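JamJ (Lyngbya majuscula, PDB 5DOZ) is an NADPH-binding enoyl reductase of a polyketide synthase that probably forms a cyclopropane ring on an acyl-carrier-protein-bound enoyl substrate. Local coordinates at residues S154-L159 with E246-E251; H201-R206 with A211-E216; I226-T231 with Q237-V242. All coordinates share one frame; numbering follows the deposited sequence.

Contact 1: residues S154-L159 with E246-E251; sequences SGERVL and EGRYIE
Glu156, just before strand 157-159, and Arg248, near the start of strand 247-251, approach each other from two parallel strands that belong to one sheet but are separated in it by strand 223-228. No backbone bond can therefore join them directly, and two long charged side chains make the connection.

Glu156 leaves the backbone with CG beside its own N (chi1 -66°) and reaches out as an extended chain. Arg248 bends at chi2 and chi3, which brings its guanidinium across at about a right angle to the glutamate. The result is an end-on salt bridge with two hydrogen bonds, one terminal nitrogen for each oxygen: Arg248 NH2 to Glu156 OE2 at 2.7 Å, and the longer Arg248 NH1 to Glu156 OE1 at 3.3 Å. Both oxygens lie close to the guanidinium plane, but the two groups are twisted 29° apart, and OE2 is approached from above the carboxylate plane. Long, flexible charged chains suit this partly exposed end of the sheet, because they can reach across the intervening strand.

On its way Arg248 packs on Asp224 and Val225 of strand 223-228, and its NH1 also reaches Ala150 O, just beyond helix 136-149, while Glu156 OE1 accepts from Gln153 N.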
loop_
_atom_site.group_PDB
_atom_site.type_symbol
_atom_site.label_atom_id
_atom_site.label_comp_id
_atom_site.label_asym_id
_atom_site.label_seq_id
_atom_site.Cartn_x
_atom_site.Cartn_y
_atom_site.Cartn_z
ATOM N N SER A 154 -21.881 6.573 -3.379
ATOM C CA SER A 154 -22.593 6.358 -2.109
ATOM C C SER A 154 -23.824 5.488 -2.323
ATOM O O SER A 154 -24.467 5.552 -3.373
ATOM C CB SER A 154 -22.978 7.686 -1.438
ATOM O OG SER A 154 -24.246 8.149 -1.870
ATOM N N GLY A 155 -24.140 4.667 -1.328
ATOM C CA GLY A 155 -25.256 3.734 -1.432
ATOM C C GLY A 155 -24.831 2.384 -1.973
ATOM O O GLY A 155 -25.587 1.409 -1.898
ATOM N N GLU A 156 -23.623 2.326 -2.525
ATOM C CA GLU A 156 -23.079 1.081 -3.055
ATOM C C GLU A 156 -22.423 0.274 -1.948
ATOM O O GLU A 156 -21.926 0.829 -0.961
ATOM C CB GLU A 156 -22.088 1.347 -4.187
ATOM C CG GLU A 156 -22.719 1.962 -5.427
ATOM C CD GLU A 156 -21.844 1.827 -6.660
ATOM O OE1 GLU A 156 -20.706 2.350 -6.656
ATOM O OE2 GLU A 156 -22.302 1.200 -7.640
ATOM N N ARG A 157 -22.439 -1.043 -2.105
ATOM C CA ARG A 157 -21.859 -1.929 -1.103
ATOM C C ARG A 157 -20.497 -2.414 -1.572
ATOM O O ARG A 157 -20.345 -2.848 -2.714
ATOM C CB ARG A 157 -22.809 -3.090 -0.792
ATOM C CG ARG A 157 -24.174 -2.618 -0.307
ATOM C CD ARG A 157 -25.066 -3.754 0.178
ATOM N NE ARG A 157 -25.532 -4.608 -0.913
ATOM C CZ ARG A 157 -26.576 -4.343 -1.695
ATOM N NH1 ARG A 157 -27.290 -3.234 -1.536
ATOM N NH2 ARG A 157 -26.902 -5.195 -2.652
ATOM N N VAL A 158 -19.504 -2.295 -0.693
ATOM C CA VAL A 158 -18.132 -2.680 -1.006
ATOM C C VAL A 158 -17.595 -3.700 0.000
ATOM O O VAL A 158 -17.775 -3.547 1.209
ATOM C CB VAL A 158 -17.183 -1.449 -1.110
ATOM C CG1 VAL A 158 -17.127 -0.661 0.195
ATOM C CG2 VAL A 158 -15.784 -1.865 -1.550
ATOM N N LEU A 159 -16.954 -4.745 -0.515
ATOM C CA LEU A 159 -16.234 -5.693 0.327
ATOM C C LEU A 159 -14.737 -5.399 0.298
ATOM O O LEU A 159 -14.130 -5.309 -0.774
ATOM C CB LEU A 159 -16.507 -7.144 -0.097
ATOM C CG LEU A 159 -15.618 -8.253 0.498
ATOM C CD1 LEU A 159 -15.892 -8.445 1.985
ATOM C CD2 LEU A 159 -15.793 -9.564 -0.257
ATOM N N GLU A 246 -22.725 -6.668 -12.953
ATOM C CA GLU A 246 -21.921 -5.516 -13.385
ATOM C C GLU A 246 -20.871 -5.122 -12.344
ATOM O O GLU A 246 -20.187 -4.115 -12.510
ATOM C CB GLU A 246 -22.790 -4.290 -13.728
ATOM C CG GLU A 246 -23.942 -4.526 -14.695
ATOM C CD GLU A 246 -24.866 -3.317 -14.787
ATOM O OE1 GLU A 246 -24.554 -2.378 -15.545
ATOM O OE2 GLU A 246 -25.908 -3.301 -14.100
ATOM N N GLY A 247 -20.743 -5.910 -11.276
ATOM C CA GLY A 247 -19.789 -5.621 -10.193
ATOM C C GLY A 247 -18.367 -5.350 -10.658
ATOM O O GLY A 247 -17.989 -5.728 -11.767
ATOM N N ARG A 248 -17.578 -4.695 -9.808
ATOM C CA ARG A 248 -16.216 -4.301 -10.157
ATOM C C ARG A 248 -15.174 -4.930 -9.221
ATOM O O ARG A 248 -15.272 -4.815 -7.995
ATOM C CB ARG A 248 -16.096 -2.776 -10.168
ATOM C CG ARG A 248 -16.892 -2.109 -11.282
ATOM C CD ARG A 248 -17.529 -0.819 -10.792
ATOM N NE ARG A 248 -18.875 -1.049 -10.283
ATOM C CZ ARG A 248 -19.512 -0.256 -9.423
ATOM N NH1 ARG A 248 -18.928 0.836 -8.936
ATOM N NH2 ARG A 248 -20.745 -0.571 -9.038
ATOM N N TYR A 249 -14.184 -5.596 -9.818
ATOM C CA TYR A 249 -13.206 -6.392 -9.076
ATOM C C TYR A 249 -11.844 -5.711 -9.068
ATOM O O TYR A 249 -11.105 -5.782 -10.052
ATOM C CB TYR A 249 -13.073 -7.790 -9.696
ATOM C CG TYR A 249 -12.443 -8.845 -8.801
ATOM C CD1 TYR A 249 -11.334 -8.557 -7.987
ATOM C CD2 TYR A 249 -12.928 -10.145 -8.800
ATOM C CE1 TYR A 249 -10.759 -9.532 -7.181
ATOM C CE2 TYR A 249 -12.362 -11.126 -8.003
ATOM C CZ TYR A 249 -11.283 -10.819 -7.193
ATOM O OH TYR A 249 -10.740 -11.809 -6.406
ATOM N N ILE A 250 -11.519 -5.054 -7.957
ATOM C CA ILE A 250 -10.197 -4.467 -7.766
ATOM C C ILE A 250 -9.269 -5.511 -7.145
ATOM O O ILE A 250 -9.425 -5.880 -5.978
ATOM C CB ILE A 250 -10.239 -3.232 -6.842
ATOM C CG1 ILE A 250 -11.372 -2.285 -7.242
ATOM C CG2 ILE A 250 -8.892 -2.514 -6.848
ATOM C CD1 ILE A 250 -11.845 -1.394 -6.109
ATOM N N GLU A 251 -8.317 -5.984 -7.940
ATOM C CA GLU A 251 -7.321 -6.940 -7.482
ATOM C C GLU A 251 -5.970 -6.239 -7.361
ATOM O O GLU A 251 -5.473 -5.692 -8.343
ATOM C CB GLU A 251 -7.233 -8.112 -8.464
ATOM C CG GLU A 251 -6.202 -9.159 -8.090
ATOM C CD GLU A 251 -6.590 -9.945 -6.854
ATOM O OE1 GLU A 251 -7.584 -10.703 -6.923
ATOM O OE2 GLU A 251 -5.895 -9.806 -5.816
#

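Contact 2: residues H201-R206 with A211-E216; sequences HVMNSR and ANEIRE. With NDP (NADPH dihydro-nicotinamide-adenine-dinucleotide phosphate), chain E.
Met203 of strand 201-204 packs against Glu213 and Ile214 of helix 210-218, the helix that follows it in a beta-alpha unit of the Rossmann-type, NADPH-binding domain. Strand 201-204 is an outermost strand of the parallel sheet.

The packing is made by the methionine. Its CG starts beside the backbone N (chi1 -63°), and a bend at chi3 carries the methyl group to the helix, where Met203 CE meets Ile214 CG1 at 3.8 Å. The two chains cross nearly at right angles. A flexible, unbranched thioether can follow the surface between strand and helix, while the branched isoleucine also touches Val242 of the next helix. The Glu213 and Met203 chains lie alongside, pointing opposite ways, so the aliphatic part of the methionine runs beside Glu213 OE1.

A water bridge adds the polar link between the segments. Glu213 OE1 accepts from a water at 2.8 Å, and the same water accepts from Asn204 N; one water thus ties the strand end to the helix.

At and beyond the strand end, charge and hydrogen bonding serve the cofactor. Asn204 OD1 accepts from Arg206 N at 3.0 Å, an Asx turn that shapes the chain where it reaches the adenosine 2'-phosphate, the group that distinguishes NADPH from NADH. Ser205 OG donates to phosphate O3X, although the modelled separation is too short to be taken literally. Arg206 bends at chi2 and brings its positive charge to the phosphate: NE donates to O3X at 3.0 Å and NH2 to O1X at 3.2 Å, the latter nearly straight (171°). The flat guanidinium also lies against the adenine, with NADPH C5A 3.5 Å above its plane and over its centre.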
loop_
_atom_site.group_PDB
_atom_site.type_symbol
_atom_site.label_atom_id
_atom_site.label_comp_id
_atom_site.label_asym_id
_atom_site.label_seq_id
_atom_site.Cartn_x
_atom_site.Cartn_y
_atom_site.Cartn_z
ATOM N N HIS A 201 -20.624 -4.858 9.391
ATOM C CA HIS A 201 -20.458 -6.210 8.874
ATOM C C HIS A 201 -18.992 -6.648 8.857
ATOM O O HIS A 201 -18.249 -6.369 7.906
ATOM C CB HIS A 201 -21.087 -6.321 7.485
ATOM C CG HIS A 201 -22.545 -5.975 7.458
ATOM N ND1 HIS A 201 -23.525 -6.849 7.877
ATOM C CD2 HIS A 201 -23.186 -4.848 7.071
ATOM C CE1 HIS A 201 -24.708 -6.276 7.745
ATOM N NE2 HIS A 201 -24.530 -5.061 7.257
ATOM N N VAL A 202 -18.585 -7.328 9.929
ATOM C CA VAL A 202 -17.220 -7.823 10.076
ATOM C C VAL A 202 -17.219 -9.351 10.074
ATOM O O VAL A 202 -17.893 -9.986 10.894
ATOM C CB VAL A 202 -16.544 -7.281 11.358
ATOM C CG1 VAL A 202 -15.169 -7.910 11.555
ATOM C CG2 VAL A 202 -16.425 -5.763 11.302
ATOM N N MET A 203 -16.459 -9.929 9.146
ATOM C CA MET A 203 -16.428 -11.380 8.962
ATOM C C MET A 203 -14.991 -11.910 8.977
ATOM O O MET A 203 -14.053 -11.166 9.290
ATOM C CB MET A 203 -17.180 -11.764 7.680
ATOM C CG MET A 203 -18.661 -11.398 7.730
ATOM S SD MET A 203 -19.507 -11.256 6.145
ATOM C CE MET A 203 -18.814 -9.737 5.494
ATOM N N ASN A 204 -14.821 -13.194 8.659
ATOM C CA ASN A 204 -13.515 -13.848 8.752
ATOM C C ASN A 204 -12.751 -13.873 7.426
ATOM O O ASN A 204 -13.198 -14.481 6.453
ATOM C CB ASN A 204 -13.665 -15.267 9.326
ATOM C CG ASN A 204 -12.367 -15.816 9.899
ATOM O OD1 ASN A 204 -11.290 -15.246 9.710
ATOM N ND2 ASN A 204 -12.465 -16.937 10.611
ATOM N N SER A 205 -11.593 -13.215 7.395
ATOM C CA SER A 205 -10.733 -13.213 6.206
ATOM C C SER A 205 -10.031 -14.557 5.990
ATOM O O SER A 205 -9.496 -14.820 4.913
ATOM C CB SER A 205 -9.699 -12.086 6.290
ATOM O OG SER A 205 -8.860 -12.242 7.420
ATOM N N ARG A 206 -10.054 -15.405 7.015
ATOM C CA ARG A 206 -9.293 -16.656 7.002
ATOM C C ARG A 206 -10.104 -17.864 6.552
ATOM O O ARG A 206 -9.585 -18.978 6.495
ATOM C CB ARG A 206 -8.641 -16.916 8.371
ATOM C CG ARG A 206 -7.886 -15.723 8.956
ATOM C CD ARG A 206 -6.951 -15.063 7.949
ATOM N NE ARG A 206 -6.049 -14.106 8.591
ATOM C CZ ARG A 206 -4.847 -14.417 9.068
ATOM N NH1 ARG A 206 -4.389 -15.659 8.965
ATOM N NH2 ARG A 206 -4.098 -13.489 9.646
ATOM N N ALA A 211 -18.592 -15.683 1.656
ATOM C CA ALA A 211 -19.439 -15.655 0.468
ATOM C C ALA A 211 -20.909 -15.910 0.794
ATOM O O ALA A 211 -21.785 -15.151 0.373
ATOM C CB ALA A 211 -18.939 -16.657 -0.566
ATOM N N ASN A 212 -21.168 -16.974 1.552
ATOM C CA ASN A 212 -22.524 -17.325 1.961
ATOM C C ASN A 212 -23.147 -16.292 2.892
ATOM O O ASN A 212 -24.330 -15.971 2.764
ATOM C CB ASN A 212 -22.554 -18.715 2.600
ATOM C CG ASN A 212 -22.363 -19.825 1.586
ATOM O OD1 ASN A 212 -22.523 -19.621 0.376
ATOM N ND2 ASN A 212 -22.027 -21.013 2.071
ATOM N N GLU A 213 -22.336 -15.772 3.813
ATOM C CA GLU A 213 -22.758 -14.725 4.742
ATOM C C GLU A 213 -23.166 -13.455 3.993
ATOM O O GLU A 213 -24.181 -12.834 4.311
ATOM C CB GLU A 213 -21.642 -14.429 5.751
ATOM C CG GLU A 213 -21.331 -15.590 6.691
ATOM C CD GLU A 213 -19.987 -15.465 7.399
ATOM O OE1 GLU A 213 -19.088 -14.764 6.888
ATOM O OE2 GLU A 213 -19.821 -16.083 8.472
ATOM N N ILE A 214 -22.383 -13.082 2.986
ATOM C CA ILE A 214 -22.681 -11.891 2.193
ATOM C C ILE A 214 -23.982 -12.056 1.394
ATOM O O ILE A 214 -24.822 -11.154 1.387
ATOM C CB ILE A 214 -21.480 -11.455 1.320
ATOM C CG1 ILE A 214 -20.433 -10.763 2.207
ATOM C CG2 ILE A 214 -21.932 -10.545 0.185
ATOM C CD1 ILE A 214 -19.176 -10.290 1.501
ATOM N N ARG A 215 -24.155 -13.217 0.762
ATOM C CA ARG A 215 -25.381 -13.529 0.019
ATOM C C ARG A 215 -26.645 -13.297 0.862
ATOM O O ARG A 215 -27.615 -12.704 0.385
ATOM C CB ARG A 215 -25.347 -14.967 -0.524
ATOM C CG ARG A 215 -26.564 -15.352 -1.362
ATOM C CD ARG A 215 -26.371 -16.677 -2.090
ATOM N NE ARG A 215 -26.698 -17.839 -1.260
ATOM C CZ ARG A 215 -27.835 -18.532 -1.340
ATOM N NH1 ARG A 215 -28.778 -18.186 -2.211
ATOM N NH2 ARG A 215 -28.034 -19.577 -0.546
ATOM N N GLU A 216 -26.611 -13.751 2.114
ATOM C CA GLU A 216 -27.758 -13.643 3.019
ATOM C C GLU A 216 -28.011 -12.218 3.508
ATOM O O GLU A 216 -29.157 -11.770 3.553
ATOM C CB GLU A 216 -27.614 -14.612 4.201
ATOM C CG GLU A 216 -27.509 -16.076 3.789
ATOM C CD GLU A 216 -28.494 -16.453 2.692
ATOM O OE1 GLU A 216 -29.716 -16.432 2.948
ATOM O OE2 GLU A 216 -28.043 -16.775 1.572
HETATM P PA NDP E . -0.389 -5.950 5.161
HETATM O O1A NDP E . 0.717 -6.920 5.526
HETATM O O2A NDP E . -0.631 -4.726 6.004
HETATM O O5B NDP E . -1.781 -6.756 5.126
HETATM C C5B NDP E . -1.835 -8.176 5.060
HETATM C C4B NDP E . -3.130 -8.597 5.734
HETATM O O4B NDP E . -3.569 -9.837 5.168
HETATM C C3B NDP E . -2.976 -8.837 7.232
HETATM O O3B NDP E . -3.336 -7.690 8.007
HETATM C C2B NDP E . -3.965 -9.940 7.507
HETATM O O2B NDP E . -5.171 -9.347 7.962
HETATM C C1B NDP E . -4.256 -10.587 6.165
HETATM N N9A NDP E . -3.787 -11.984 6.125
HETATM C C8A NDP E . -2.612 -12.447 6.580
HETATM N N7A NDP E . -2.517 -13.780 6.376
HETATM C C5A NDP E . -3.655 -14.180 5.775
HETATM C C6A NDP E . -4.215 -15.456 5.274
HETATM N N6A NDP E . -3.516 -16.606 5.375
HETATM N N1A NDP E . -5.450 -15.431 4.710
HETATM C C2A NDP E . -6.165 -14.296 4.596
HETATM N N3A NDP E . -5.710 -13.107 5.031
HETATM C C4A NDP E . -4.488 -12.991 5.613
HETATM O O3 NDP E . -0.223 -5.543 3.612
HETATM P PN NDP E . -0.891 -4.282 2.867
HETATM O O1N NDP E . -2.228 -3.969 3.470
HETATM O O2N NDP E . 0.141 -3.194 2.752
HETATM O O5D NDP E . -1.153 -4.853 1.383
HETATM C C5D NDP E . -1.967 -6.010 1.151
HETATM C C4D NDP E . -1.598 -6.666 -0.180
HETATM O O4D NDP E . -1.661 -5.722 -1.252
HETATM C C3D NDP E . -0.180 -7.201 -0.193
HETATM O O3D NDP E . -0.200 -8.433 -0.911
HETATM C C2D NDP E . 0.616 -6.154 -0.951
HETATM O O2D NDP E . 1.803 -6.663 -1.577
HETATM C C1D NDP E . -0.411 -5.639 -1.942
HETATM N N1N NDP E . -0.158 -4.258 -2.352
HETATM C C2N NDP E . -0.231 -3.968 -3.659
HETATM C C3N NDP E . -0.281 -2.656 -4.114
HETATM C C7N NDP E . -0.611 -2.381 -5.554
HETATM O O7N NDP E . -0.211 -1.367 -6.101
HETATM N N7N NDP E . -1.352 -3.265 -6.216
HETATM C C4N NDP E . 0.138 -1.528 -3.193
HETATM C C5N NDP E . 0.073 -1.948 -1.795
HETATM C C6N NDP E . 0.018 -3.292 -1.430
HETATM P P2B NDP E . -6.227 -10.182 8.823
HETATM O O1X NDP E . -5.455 -10.652 10.034
HETATM O O2X NDP E . -7.274 -9.149 9.106
HETATM O O3X NDP E . -6.685 -11.287 7.905
HETATM O O HOH W 1 -16.876 -15.585 8.425
#

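Contact 3: residues I226-T231 with Q237-V242; sequences IFNSLT and QKNLDV. With NDP (NADPH dihydro-nicotinamide-adenine-dinucleotide phosphate), chain E.
Ile226 and Asn228 on strand 223-228 face Asn239 and Val242 on helix 235-242. The short segments 226-228 and 237-242 run almost antiparallel (165°), their axes 10.3 Å apart, as expected of consecutive elements in a Rossmann-type beta-alpha unit.

Ile226 supplies the apolar contact through one methyl group. Its CD1 lies 3.7 Å from Val242 CG2 and equally far, 3.7 Å, from Asn239 CB. Two beta-branched, apolar residues suit this buried face between strand and helix.

The two asparagines meet differently. Their side chains cross at about a right angle, with amide planes 70° apart, and Asn239 ND2 comes over the face of the Asn228 amide, 3.3 Å from its CG. No hydrogen bond joins them. Asn239 is held from outside instead: its ND2 donates to Tyr249 OH, and its OD1 is bonded to His161 NE2.

Asn228 uses its amide on its own chain. With CG anti to the backbone N (chi1 174°), OD1 accepts from Leu230 N at 2.7 Å in an Asx turn, while ND2 donates to Leu230 O at 3.1 Å and, weakly, to Glu251 OE1. The turn leads from the strand end to the cofactor, where Leu230 CD2 lies 3.5 Å from the adenine atom N3A and Ser229 CB 3.7 Å from C4D of the nicotinamide ribose.

Each buried amide is thus satisfied by partners other than its neighbour: Asn239 is locked in rotation by a tyrosine and a histidine, and Asn228 closes a turn that puts a leucine and a serine against NADPH by van der Waals contact.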
loop_
_atom_site.group_PDB
_atom_site.type_symbol
_atom_site.label_atom_id
_atom_site.label_comp_id
_atom_site.label_asym_id
_atom_site.label_seq_id
_atom_site.Cartn_x
_atom_site.Cartn_y
_atom_site.Cartn_z
ATOM N N ILE A 226 -15.580 -5.183 -4.986
ATOM C CA ILE A 226 -14.639 -5.877 -4.105
ATOM C C ILE A 226 -13.257 -5.232 -4.208
ATOM O O ILE A 226 -12.760 -4.986 -5.310
ATOM C CB ILE A 226 -14.528 -7.386 -4.417
ATOM C CG1 ILE A 226 -15.891 -8.065 -4.277
ATOM C CG2 ILE A 226 -13.535 -8.064 -3.476
ATOM C CD1 ILE A 226 -15.904 -9.518 -4.694
ATOM N N PHE A 227 -12.656 -4.958 -3.051
ATOM C CA PHE A 227 -11.276 -4.497 -2.958
ATOM C C PHE A 227 -10.480 -5.666 -2.380
ATOM O O PHE A 227 -10.526 -5.922 -1.173
ATOM C CB PHE A 227 -11.210 -3.256 -2.060
ATOM C CG PHE A 227 -9.837 -2.649 -1.932
ATOM C CD1 PHE A 227 -9.355 -1.770 -2.895
ATOM C CD2 PHE A 227 -9.041 -2.928 -0.825
ATOM C CE1 PHE A 227 -8.098 -1.197 -2.769
ATOM C CE2 PHE A 227 -7.781 -2.359 -0.695
ATOM C CZ PHE A 227 -7.311 -1.493 -1.668
ATOM N N ASN A 228 -9.777 -6.391 -3.249
ATOM C CA ASN A 228 -9.211 -7.685 -2.870
ATOM C C ASN A 228 -7.699 -7.824 -3.001
ATOM O O ASN A 228 -7.096 -7.284 -3.926
ATOM C CB ASN A 228 -9.877 -8.814 -3.665
ATOM C CG ASN A 228 -9.227 -10.161 -3.405
ATOM O OD1 ASN A 228 -9.093 -10.577 -2.254
ATOM N ND2 ASN A 228 -8.790 -10.835 -4.468
ATOM N N SER A 229 -7.107 -8.575 -2.073
ATOM C CA SER A 229 -5.691 -8.939 -2.147
ATOM C C SER A 229 -5.428 -10.416 -1.806
ATOM O O SER A 229 -4.276 -10.821 -1.642
ATOM C CB SER A 229 -4.846 -8.014 -1.259
ATOM O OG SER A 229 -4.887 -8.412 0.104
ATOM N N LEU A 230 -6.490 -11.215 -1.720
ATOM C CA LEU A 230 -6.376 -12.643 -1.383
ATOM C C LEU A 230 -6.694 -13.533 -2.581
ATOM O O LEU A 230 -7.814 -13.500 -3.102
ATOM C CB LEU A 230 -7.300 -13.000 -0.209
ATOM C CG LEU A 230 -7.278 -12.138 1.059
ATOM C CD1 LEU A 230 -8.323 -12.632 2.053
ATOM C CD2 LEU A 230 -5.895 -12.104 1.693
ATOM N N THR A 231 -5.716 -14.338 -2.999
ATOM C CA THR A 231 -5.822 -15.102 -4.254
ATOM C C THR A 231 -5.586 -16.606 -4.122
ATOM O O THR A 231 -5.701 -17.341 -5.103
ATOM C CB THR A 231 -4.843 -14.578 -5.321
ATOM O OG1 THR A 231 -3.506 -14.605 -4.798
ATOM C CG2 THR A 231 -5.212 -13.158 -5.741
ATOM N N GLN A 237 -12.736 -17.295 -6.846
ATOM C CA GLN A 237 -14.055 -17.795 -7.241
ATOM C C GLN A 237 -15.135 -17.365 -6.244
ATOM O O GLN A 237 -16.237 -16.987 -6.642
ATOM C CB GLN A 237 -14.037 -19.323 -7.397
ATOM C CG GLN A 237 -15.345 -19.929 -7.898
ATOM C CD GLN A 237 -15.684 -19.506 -9.316
ATOM O OE1 GLN A 237 -15.114 -20.018 -10.283
ATOM N NE2 GLN A 237 -16.619 -18.569 -9.448
ATOM N N LYS A 238 -14.806 -17.420 -4.955
ATOM C CA LYS A 238 -15.714 -16.979 -3.897
ATOM C C LYS A 238 -16.009 -15.485 -3.999
ATOM O O LYS A 238 -17.141 -15.060 -3.767
ATOM C CB LYS A 238 -15.159 -17.322 -2.508
ATOM C CG LYS A 238 -15.163 -18.806 -2.163
ATOM C CD LYS A 238 -16.555 -19.424 -2.254
ATOM C CE LYS A 238 -16.539 -20.903 -1.886
ATOM N NZ LYS A 238 -15.604 -21.709 -2.724
ATOM N N ASN A 239 -14.989 -14.700 -4.344
ATOM C CA ASN A 239 -15.170 -13.269 -4.604
ATOM C C ASN A 239 -16.130 -13.012 -5.769
ATOM O O ASN A 239 -17.008 -12.159 -5.674
ATOM C CB ASN A 239 -13.826 -12.573 -4.858
ATOM C CG ASN A 239 -12.988 -12.422 -3.598
ATOM O OD1 ASN A 239 -13.502 -12.442 -2.482
ATOM N ND2 ASN A 239 -11.682 -12.267 -3.778
ATOM N N LEU A 240 -15.968 -13.753 -6.862
ATOM C CA LEU A 240 -16.875 -13.627 -8.004
ATOM C C LEU A 240 -18.328 -13.906 -7.611
ATOM O O LEU A 240 -19.237 -13.222 -8.084
ATOM C CB LEU A 240 -16.458 -14.545 -9.158
ATOM C CG LEU A 240 -15.089 -14.357 -9.813
ATOM C CD1 LEU A 240 -14.941 -15.321 -10.977
ATOM C CD2 LEU A 240 -14.860 -12.930 -10.281
ATOM N N ASP A 241 -18.541 -14.898 -6.744
ATOM C CA ASP A 241 -19.892 -15.266 -6.292
ATOM C C ASP A 241 -20.610 -14.134 -5.551
ATOM O O ASP A 241 -21.823 -13.957 -5.711
ATOM C CB ASP A 241 -19.860 -16.519 -5.407
ATOM C CG ASP A 241 -19.343 -17.749 -6.140
ATOM O OD1 ASP A 241 -19.077 -17.666 -7.362
ATOM O OD2 ASP A 241 -19.204 -18.805 -5.485
ATOM N N VAL A 242 -19.866 -13.372 -4.749
ATOM C CA VAL A 242 -20.460 -12.275 -3.974
ATOM C C VAL A 242 -20.546 -10.968 -4.762
ATOM O O VAL A 242 -21.134 -9.994 -4.296
ATOM C CB VAL A 242 -19.741 -12.031 -2.623
ATOM C CG1 VAL A 242 -19.925 -13.219 -1.701
ATOM C CG2 VAL A 242 -18.262 -11.728 -2.815
HETATM P PA NDP E . -0.389 -5.950 5.161
HETATM O O1A NDP E . 0.717 -6.920 5.526
HETATM O O2A NDP E . -0.631 -4.726 6.004
HETATM O O5B NDP E . -1.781 -6.756 5.126
HETATM C C5B NDP E . -1.835 -8.176 5.060
HETATM C C4B NDP E . -3.130 -8.597 5.734
HETATM O O4B NDP E . -3.569 -9.837 5.168
HETATM C C3B NDP E . -2.976 -8.837 7.232
HETATM O O3B NDP E . -3.336 -7.690 8.007
HETATM C C2B NDP E . -3.965 -9.940 7.507
HETATM O O2B NDP E . -5.171 -9.347 7.962
HETATM C C1B NDP E . -4.256 -10.587 6.165
HETATM N N9A NDP E . -3.787 -11.984 6.125
HETATM C C8A NDP E . -2.612 -12.447 6.580
HETATM N N7A NDP E . -2.517 -13.780 6.376
HETATM C C5A NDP E . -3.655 -14.180 5.775
HETATM C C6A NDP E . -4.215 -15.456 5.274
HETATM N N6A NDP E . -3.516 -16.606 5.375
HETATM N N1A NDP E . -5.450 -15.431 4.710
HETATM C C2A NDP E . -6.165 -14.296 4.596
HETATM N N3A NDP E . -5.710 -13.107 5.031
HETATM C C4A NDP E . -4.488 -12.991 5.613
HETATM O O3 NDP E . -0.223 -5.543 3.612
HETATM P PN NDP E . -0.891 -4.282 2.867
HETATM O O1N NDP E . -2.228 -3.969 3.470
HETATM O O2N NDP E . 0.141 -3.194 2.752
HETATM O O5D NDP E . -1.153 -4.853 1.383
HETATM C C5D NDP E . -1.967 -6.010 1.151
HETATM C C4D NDP E . -1.598 -6.666 -0.180
HETATM O O4D NDP E . -1.661 -5.722 -1.252
HETATM C C3D NDP E . -0.180 -7.201 -0.193
HETATM O O3D NDP E . -0.200 -8.433 -0.911
HETATM C C2D NDP E . 0.616 -6.154 -0.951
HETATM O O2D NDP E . 1.803 -6.663 -1.577
HETATM C C1D NDP E . -0.411 -5.639 -1.942
HETATM N N1N NDP E . -0.158 -4.258 -2.352
HETATM C C2N NDP E . -0.231 -3.968 -3.659
HETATM C C3N NDP E . -0.281 -2.656 -4.114
HETATM C C7N NDP E . -0.611 -2.381 -5.554
HETATM O O7N NDP E . -0.211 -1.367 -6.101
HETATM N N7N NDP E . -1.352 -3.265 -6.216
HETATM C C4N NDP E . 0.138 -1.528 -3.193
HETATM C C5N NDP E . 0.073 -1.948 -1.795
HETATM C C6N NDP E . 0.018 -3.292 -1.430
HETATM P P2B NDP E . -6.227 -10.182 8.823
HETATM O O1X NDP E . -5.455 -10.652 10.034
HETATM O O2X NDP E . -7.274 -9.149 9.106
HETATM O O3X NDP E . -6.685 -11.287 7.905
#

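All three contacts belong to the same parallel sheet of the cofactor-binding domain, but at different depths. Contact 1 is a surface contact, held by a charged, hydrogen-bonded pair; contacts 2 and 3 are buried and join strands to the helices that follow them. Contact 3 supplies strand 223-228, which fits between the two strands of contact 1: Phe227 N lies 2.7 Å from Leu159 O, and Asn228 N 2.8 Å from Ile250 O. Contacts 2 and 3 share a helix interface, where Val242 CG1 packs on Ile214 CB at 3.8 Å. Both also reach NADPH, contact 2 with polar groups at its 2'-phosphate, contact 3 by apolar packing, whereas contact 1 stays away from it.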